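Local coordinates for protein tyrosinase (PDB 3W6W) that probably oxidises phenols and catechols to quinones at a two-copper centre once activated, this being the copper-loaded pro-form of a fungal tyrosinase, at residues A[487-492]-A[513-518]; A[39-44]-A[135-140]. All blocks are in the same frame, centred on the assembly; numbering follows the deposited sequence. Where two conformers were deposited one is given.

Two separate loops are closed in this chain, one after the other, with neither nesting nor crossing. Nearest the N terminus, contact 2 brings the start of helix 41-55 against helix 132-144 and closes a loop of 90 residues, about half of them helical, that includes the three histidines of one copper site. Much later, contact 1 closes a shorter loop of 20 residues between two strands within the family's C-terminal domain, beside helix 328-340, which carries His332 and His336 of the other copper site. The contacts lie on opposite sides of the chain's centre, their own centres about 43 Å apart: one joins two helices, the other pairs two strands at one edge of the sheet.

Contact 1: residues A[487-492]-A[513-518]; sequences PFQINI and SVFNFS
Asn516 lies over the ring of Phe488: its CB sits above the ring centre, 3.8 Å from the centroid and nearly on the normal, a CH-pi contact. The Asn516 amide, its plane turned 44° from the ring, keeps ND2 above the rim, 3.2 Å from Phe488 CE2. Phe488 CG is held between its backbone N and carbonyl carbon (chi1 55°), which turns the ring toward the partner strand and under Asn516 CB, with Ile490 CG1 at its edge, in plane. Asn516 ND2 is hydrogen-bonded to the carbonyl of Arg480. Farther along the same face, Ile490 and Val514 pair, CB to CB at 4.2 Å, against Tyr478. Three backbone bonds join the antiparallel strands; the straightest runs from Ile490 N to Val514 O (2.8 Å, 174° at the hydrogen).

The other face carries Gln489, Asn491, Ser513 and Phe515. The extended Gln489 chain sends NE2 to a lone pair of Asn491 OD1 at 2.9 Å, in the carbonyl plane, and both amides close over Ser513 CB. Ser513 OG is hydrogen-bonded to Glu267, and Gln489 OE1 takes a bond from Asn337. Phe515 presents an edge to Gln489 CB, while its CZ meets Pro487 CB at 4.0 Å.

Helix 328-340 backs this face: Asn334 bonds the backbone of Ser513 and Phe515. One residue after Asn516, Phe517, centre of an inverse gamma turn, stacks on the copper ligand His336. This is an antiparallel strand pair at the edge of the C-terminal domain's sheet, docked beside the dicopper site of the central domain.

Contact 2: residues A[39-44]-A[135-140]; sequences NRIQLT and KADWEN
Ile41 lays its side chain across one face of the Trp138 indole. Ile41 CG2 stands over the six-membered ring, 3.8 Å from its centroid and 23° off the normal, while Ile41 CD1 runs on toward the pyrrole part, 3.8 Å from Trp138 NE1. With Ile41 CG1 beside the backbone N (chi1 -68°), the far end of the chain also reaches Asp137, whose OD2 lies 3.4 Å from Ile41 CD1. Thr44, one helical turn on, puts its methyl CG2 at the indole edge near the ring plane, 3.9 Å from Trp138 CH2.

Polar contact between the segments is made through water: one molecule accepts from Asn39 ND2 and donates to Asp137 OD2, each at 3.0 Å. Asn39 ND2 also bonds Glu141.

Behind this shell, Asn39 OD1 accepts from Ile41 N at 2.9 Å, forming an Asx turn just ahead of the helix, with Arg40 at the N-cap. Arg40 O is gripped twice, by Thr44 N and by Thr44 OG1, from opposite faces of its carbonyl plane. Thr44 OG1 in turn accepts from the backbone N of Leu182.

The end of strand 178-182 packs against the start of helix 41-55, Leu182 touching both Ile41 and Trp138, while Phe125 and Ile126 of helix 103-129 also pack against the indole of helix 132-144.

Contact 1: residues A[487-492]-A[513-518]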
loop_
_atom_site.group_PDB
_atom_site.type_symbol
_atom_site.label_atom_id
_atom_site.label_comp_id
_atom_site.label_asym_id
_atom_site.label_seq_id
_atom_site.Cartn_x
_atom_site.Cartn_y
_atom_site.Cartn_z
ATOM N N PRO A 487 23.056 -3.557 2.029
ATOM C CA PRO A 487 22.492 -3.790 0.700
ATOM C C PRO A 487 22.652 -2.567 -0.180
ATOM O O PRO A 487 22.828 -1.445 0.307
ATOM C CB PRO A 487 21.003 -4.018 0.991
ATOM C CG PRO A 487 20.767 -3.261 2.256
ATOM C CD PRO A 487 22.015 -3.462 3.064
ATOM N N PHE A 488 22.604 -2.797 -1.485
ATOM C CA PHE A 488 22.590 -1.707 -2.452
ATOM C C PHE A 488 21.995 -2.219 -3.755
ATOM O O PHE A 488 21.871 -3.421 -3.959
ATOM C CB PHE A 488 23.987 -1.076 -2.663
ATOM C CG PHE A 488 25.063 -2.053 -3.063
ATOM C CD1 PHE A 488 25.214 -2.456 -4.384
ATOM C CD2 PHE A 488 25.955 -2.540 -2.119
ATOM C CE1 PHE A 488 26.203 -3.351 -4.750
ATOM C CE2 PHE A 488 26.960 -3.425 -2.483
ATOM C CZ PHE A 488 27.091 -3.824 -3.797
ATOM N N GLN A 489 21.650 -1.295 -4.641
ATOM C CA GLN A 489 21.076 -1.656 -5.922
ATOM C C GLN A 489 21.881 -0.995 -7.028
ATOM O O GLN A 489 22.191 0.200 -6.956
ATOM C CB GLN A 489 19.609 -1.232 -5.977
ATOM C CG GLN A 489 18.930 -1.528 -7.289
ATOM C CD GLN A 489 17.453 -1.265 -7.218
ATOM O OE1 GLN A 489 16.830 -1.473 -6.179
ATOM N NE2 GLN A 489 16.877 -0.809 -8.315
ATOM N N ILE A 490 22.249 -1.787 -8.030
ATOM C CA ILE A 490 23.013 -1.283 -9.160
ATOM C C ILE A 490 22.025 -1.032 -10.285
ATOM O O ILE A 490 21.374 -1.960 -10.762
ATOM C CB ILE A 490 24.060 -2.303 -9.625
ATOM C CG1 ILE A 490 25.048 -2.637 -8.496
ATOM C CG2 ILE A 490 24.829 -1.760 -10.842
ATOM C CD1 ILE A 490 25.841 -3.898 -8.762
ATOM N N ASN A 491 21.887 0.228 -10.685
ATOM C CA ASN A 491 20.997 0.588 -11.787
ATOM C C ASN A 491 21.775 0.973 -13.016
ATOM O O ASN A 491 22.763 1.712 -12.925
ATOM C CB ASN A 491 20.067 1.729 -11.380
ATOM C CG ASN A 491 19.076 1.304 -10.347
ATOM O OD1 ASN A 491 18.690 0.140 -10.313
ATOM N ND2 ASN A 491 18.650 2.238 -9.506
ATOM N N ILE A 492 21.323 0.470 -14.161
ATOM C CA ILE A 492 21.989 0.748 -15.428
ATOM C C ILE A 492 21.081 1.570 -16.331
ATOM O O ILE A 492 19.857 1.353 -16.368
ATOM C CB ILE A 492 22.447 -0.561 -16.109
ATOM C CG1 ILE A 492 23.520 -1.226 -15.248
ATOM C CG2 ILE A 492 22.991 -0.298 -17.514
ATOM C CD1 ILE A 492 23.656 -2.709 -15.475
ATOM N N SER A 513 18.156 -3.402 -13.302
ATOM C CA SER A 513 18.789 -3.373 -11.984
ATOM C C SER A 513 19.305 -4.736 -11.539
ATOM O O SER A 513 18.809 -5.786 -11.965
ATOM C CB SER A 513 17.791 -2.864 -10.936
ATOM O OG SER A 513 16.791 -3.840 -10.656
ATOM N N VAL A 514 20.301 -4.684 -10.657
ATOM C CA VAL A 514 20.859 -5.843 -9.980
ATOM C C VAL A 514 20.842 -5.507 -8.497
ATOM O O VAL A 514 21.383 -4.484 -8.083
ATOM C CB VAL A 514 22.316 -6.075 -10.444
ATOM C CG1 VAL A 514 23.039 -7.037 -9.520
ATOM C CG2 VAL A 514 22.338 -6.562 -11.891
ATOM N N PHE A 515 20.203 -6.350 -7.691
ATOM C CA PHE A 515 20.135 -6.105 -6.262
ATOM C C PHE A 515 21.135 -6.924 -5.471
ATOM O O PHE A 515 21.222 -8.140 -5.613
ATOM C CB PHE A 515 18.728 -6.392 -5.708
ATOM C CG PHE A 515 18.568 -6.023 -4.264
ATOM C CD1 PHE A 515 18.654 -4.701 -3.859
ATOM C CD2 PHE A 515 18.303 -6.998 -3.312
ATOM C CE1 PHE A 515 18.506 -4.347 -2.523
ATOM C CE2 PHE A 515 18.128 -6.656 -1.975
ATOM C CZ PHE A 515 18.233 -5.326 -1.572
ATOM N N ASN A 516 21.891 -6.243 -4.621
ATOM C CA ASN A 516 22.762 -6.935 -3.693
ATOM C C ASN A 516 21.992 -7.313 -2.436
ATOM O O ASN A 516 21.825 -6.498 -1.525
ATOM C CB ASN A 516 23.960 -6.067 -3.329
ATOM C CG ASN A 516 24.859 -6.744 -2.341
ATOM O OD1 ASN A 516 25.049 -7.954 -2.404
ATOM N ND2 ASN A 516 25.389 -5.983 -1.395
ATOM N N PHE A 517 21.513 -8.551 -2.410
ATOM C CA PHE A 517 20.802 -9.123 -1.262
ATOM C C PHE A 517 21.893 -9.511 -0.281
ATOM O O PHE A 517 22.469 -10.593 -0.330
ATOM C CB PHE A 517 19.972 -10.322 -1.760
ATOM C CG PHE A 517 19.053 -10.953 -0.725
ATOM C CD1 PHE A 517 18.059 -10.219 -0.090
ATOM C CD2 PHE A 517 19.171 -12.305 -0.421
ATOM C CE1 PHE A 517 17.200 -10.819 0.825
ATOM C CE2 PHE A 517 18.313 -12.911 0.496
ATOM C CZ PHE A 517 17.325 -12.153 1.118
ATOM N N SER A 518 22.231 -8.562 0.576
ATOM C CA SER A 518 23.517 -8.597 1.246
ATOM C C SER A 518 23.381 -9.224 2.601
ATOM O O SER A 518 22.331 -9.153 3.219
ATOM C CB SER A 518 24.050 -7.182 1.396
ATOM O OG SER A 518 23.160 -6.429 2.203
#

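Contact 2: residues A[39-44]-A[135-140]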
loop_
_atom_site.group_PDB
_atom_site.type_symbol
_atom_site.label_atom_id
_atom_site.label_comp_id
_atom_site.label_asym_id
_atom_site.label_seq_id
_atom_site.Cartn_x
_atom_site.Cartn_y
_atom_site.Cartn_z
ATOM N N ASN A 39 -14.060 -28.815 -3.040
ATOM C CA ASN A 39 -14.483 -28.937 -1.655
ATOM C C ASN A 39 -13.837 -27.890 -0.714
ATOM O O ASN A 39 -14.256 -27.760 0.428
ATOM C CB ASN A 39 -14.278 -30.373 -1.145
ATOM C CG ASN A 39 -12.823 -30.830 -1.217
ATOM O OD1 ASN A 39 -11.888 -30.035 -1.097
ATOM N ND2 ASN A 39 -12.629 -32.132 -1.398
ATOM N N ARG A 40 -12.814 -27.167 -1.182
ATOM C CA ARG A 40 -12.150 -26.135 -0.373
ATOM C C ARG A 40 -11.422 -26.686 0.864
ATOM O O ARG A 40 -11.048 -25.928 1.758
ATOM C CB ARG A 40 -13.135 -25.024 0.041
ATOM C CG ARG A 40 -12.511 -23.633 0.177
ATOM C CD ARG A 40 -13.546 -22.633 0.664
ATOM N NE ARG A 40 -13.032 -21.269 0.728
ATOM C CZ ARG A 40 -13.282 -20.331 -0.191
ATOM N NH1 ARG A 40 -14.016 -20.607 -1.261
ATOM N NH2 ARG A 40 -12.779 -19.114 -0.034
ATOM N N ILE A 41 -11.201 -27.995 0.902
ATOM C CA ILE A 41 -10.605 -28.593 2.094
ATOM C C ILE A 41 -9.111 -28.269 2.235
ATOM O O ILE A 41 -8.671 -27.889 3.313
ATOM C CB ILE A 41 -10.881 -30.104 2.181
ATOM C CG1 ILE A 41 -12.379 -30.344 2.425
ATOM C CG2 ILE A 41 -10.046 -30.725 3.300
ATOM C CD1 ILE A 41 -12.790 -31.796 2.378
ATOM N N GLN A 42 -8.341 -28.373 1.156
ATOM C CA GLN A 42 -6.916 -28.043 1.217
ATOM C C GLN A 42 -6.688 -26.583 1.610
ATOM O O GLN A 42 -5.790 -26.277 2.391
ATOM C CB GLN A 42 -6.228 -28.353 -0.115
ATOM C CG GLN A 42 -6.180 -29.840 -0.454
ATOM C CD GLN A 42 -5.400 -30.114 -1.727
ATOM O OE1 GLN A 42 -4.567 -29.309 -2.140
ATOM N NE2 GLN A 42 -5.679 -31.247 -2.363
ATOM N N LEU A 43 -7.506 -25.675 1.076
ATOM C CA LEU A 43 -7.324 -24.268 1.424
ATOM C C LEU A 43 -7.579 -24.085 2.919
ATOM O O LEU A 43 -6.817 -23.401 3.609
ATOM C CB LEU A 43 -8.244 -23.367 0.596
ATOM C CG LEU A 43 -8.297 -21.877 0.978
ATOM C CD1 LEU A 43 -6.925 -21.178 0.818
ATOM C CD2 LEU A 43 -9.360 -21.163 0.150
ATOM N N THR A 44 -8.641 -24.709 3.412
ATOM C CA THR A 44 -8.966 -24.617 4.818
ATOM C C THR A 44 -7.828 -25.180 5.676
ATOM O O THR A 44 -7.415 -24.562 6.665
ATOM C CB THR A 44 -10.275 -25.359 5.123
ATOM O OG1 THR A 44 -11.337 -24.745 4.384
ATOM C CG2 THR A 44 -10.594 -25.289 6.602
ATOM N N LYS A 135 -13.305 -37.406 8.854
ATOM C CA LYS A 135 -11.854 -37.462 9.049
ATOM C C LYS A 135 -11.127 -38.125 7.882
ATOM O O LYS A 135 -10.072 -37.654 7.475
ATOM C CB LYS A 135 -11.495 -38.154 10.367
ATOM C CG LYS A 135 -11.507 -37.236 11.584
ATOM C CD LYS A 135 -11.259 -38.041 12.856
ATOM C CE LYS A 135 -11.373 -37.184 14.111
ATOM N NZ LYS A 135 -11.473 -38.018 15.347
ATOM N N ALA A 136 -11.690 -39.198 7.337
ATOM C CA ALA A 136 -11.045 -39.909 6.234
ATOM C C ALA A 136 -10.871 -39.011 5.011
ATOM O O ALA A 136 -9.799 -38.981 4.395
ATOM C CB ALA A 136 -11.818 -41.177 5.873
ATOM N N ASP A 137 -11.909 -38.250 4.681
ATOM C CA ASP A 137 -11.859 -37.379 3.518
ATOM C C ASP A 137 -10.853 -36.243 3.710
ATOM O O ASP A 137 -10.133 -35.898 2.784
ATOM C CB ASP A 137 -13.241 -36.808 3.204
ATOM C CG ASP A 137 -13.295 -36.150 1.840
ATOM O OD1 ASP A 137 -12.808 -36.761 0.863
ATOM O OD2 ASP A 137 -13.814 -35.017 1.739
ATOM N N TRP A 138 -10.817 -35.671 4.909
ATOM C CA TRP A 138 -9.915 -34.562 5.201
ATOM C C TRP A 138 -8.460 -35.024 5.231
ATOM O O TRP A 138 -7.577 -34.313 4.768
ATOM C CB TRP A 138 -10.300 -33.867 6.517
ATOM C CG TRP A 138 -11.490 -32.927 6.381
ATOM C CD1 TRP A 138 -12.789 -33.278 6.110
ATOM C CD2 TRP A 138 -11.487 -31.503 6.557
ATOM N NE1 TRP A 138 -13.581 -32.151 6.074
ATOM C CE2 TRP A 138 -12.810 -31.054 6.353
ATOM C CE3 TRP A 138 -10.494 -30.562 6.852
ATOM C CZ2 TRP A 138 -13.160 -29.704 6.429
ATOM C CZ3 TRP A 138 -10.849 -29.219 6.932
ATOM C CH2 TRP A 138 -12.176 -28.810 6.725
ATOM N N GLU A 139 -8.223 -36.218 5.770
ATOM C CA GLU A 139 -6.875 -36.797 5.787
ATOM C C GLU A 139 -6.406 -37.057 4.367
ATOM O O GLU A 139 -5.246 -36.821 4.028
ATOM C CB GLU A 139 -6.852 -38.113 6.574
ATOM C CG GLU A 139 -6.976 -37.965 8.080
ATOM C CD GLU A 139 -7.278 -39.295 8.756
ATOM O OE1 GLU A 139 -6.877 -40.351 8.217
ATOM O OE2 GLU A 139 -7.939 -39.308 9.821
ATOM N N ASN A 140 -7.320 -37.530 3.531
ATOM C CA ASN A 140 -7.030 -37.749 2.123
ATOM C C ASN A 140 -6.571 -36.469 1.409
ATOM O O ASN A 140 -5.651 -36.506 0.589
ATOM C CB ASN A 140 -8.254 -38.360 1.431
ATOM C CG ASN A 140 -7.960 -38.815 0.019
ATOM O OD1 ASN A 140 -7.256 -39.803 -0.192
ATOM N ND2 ASN A 140 -8.505 -38.094 -0.964
HETATM O O HOH W 1 -14.918 -34.009 -0.824
#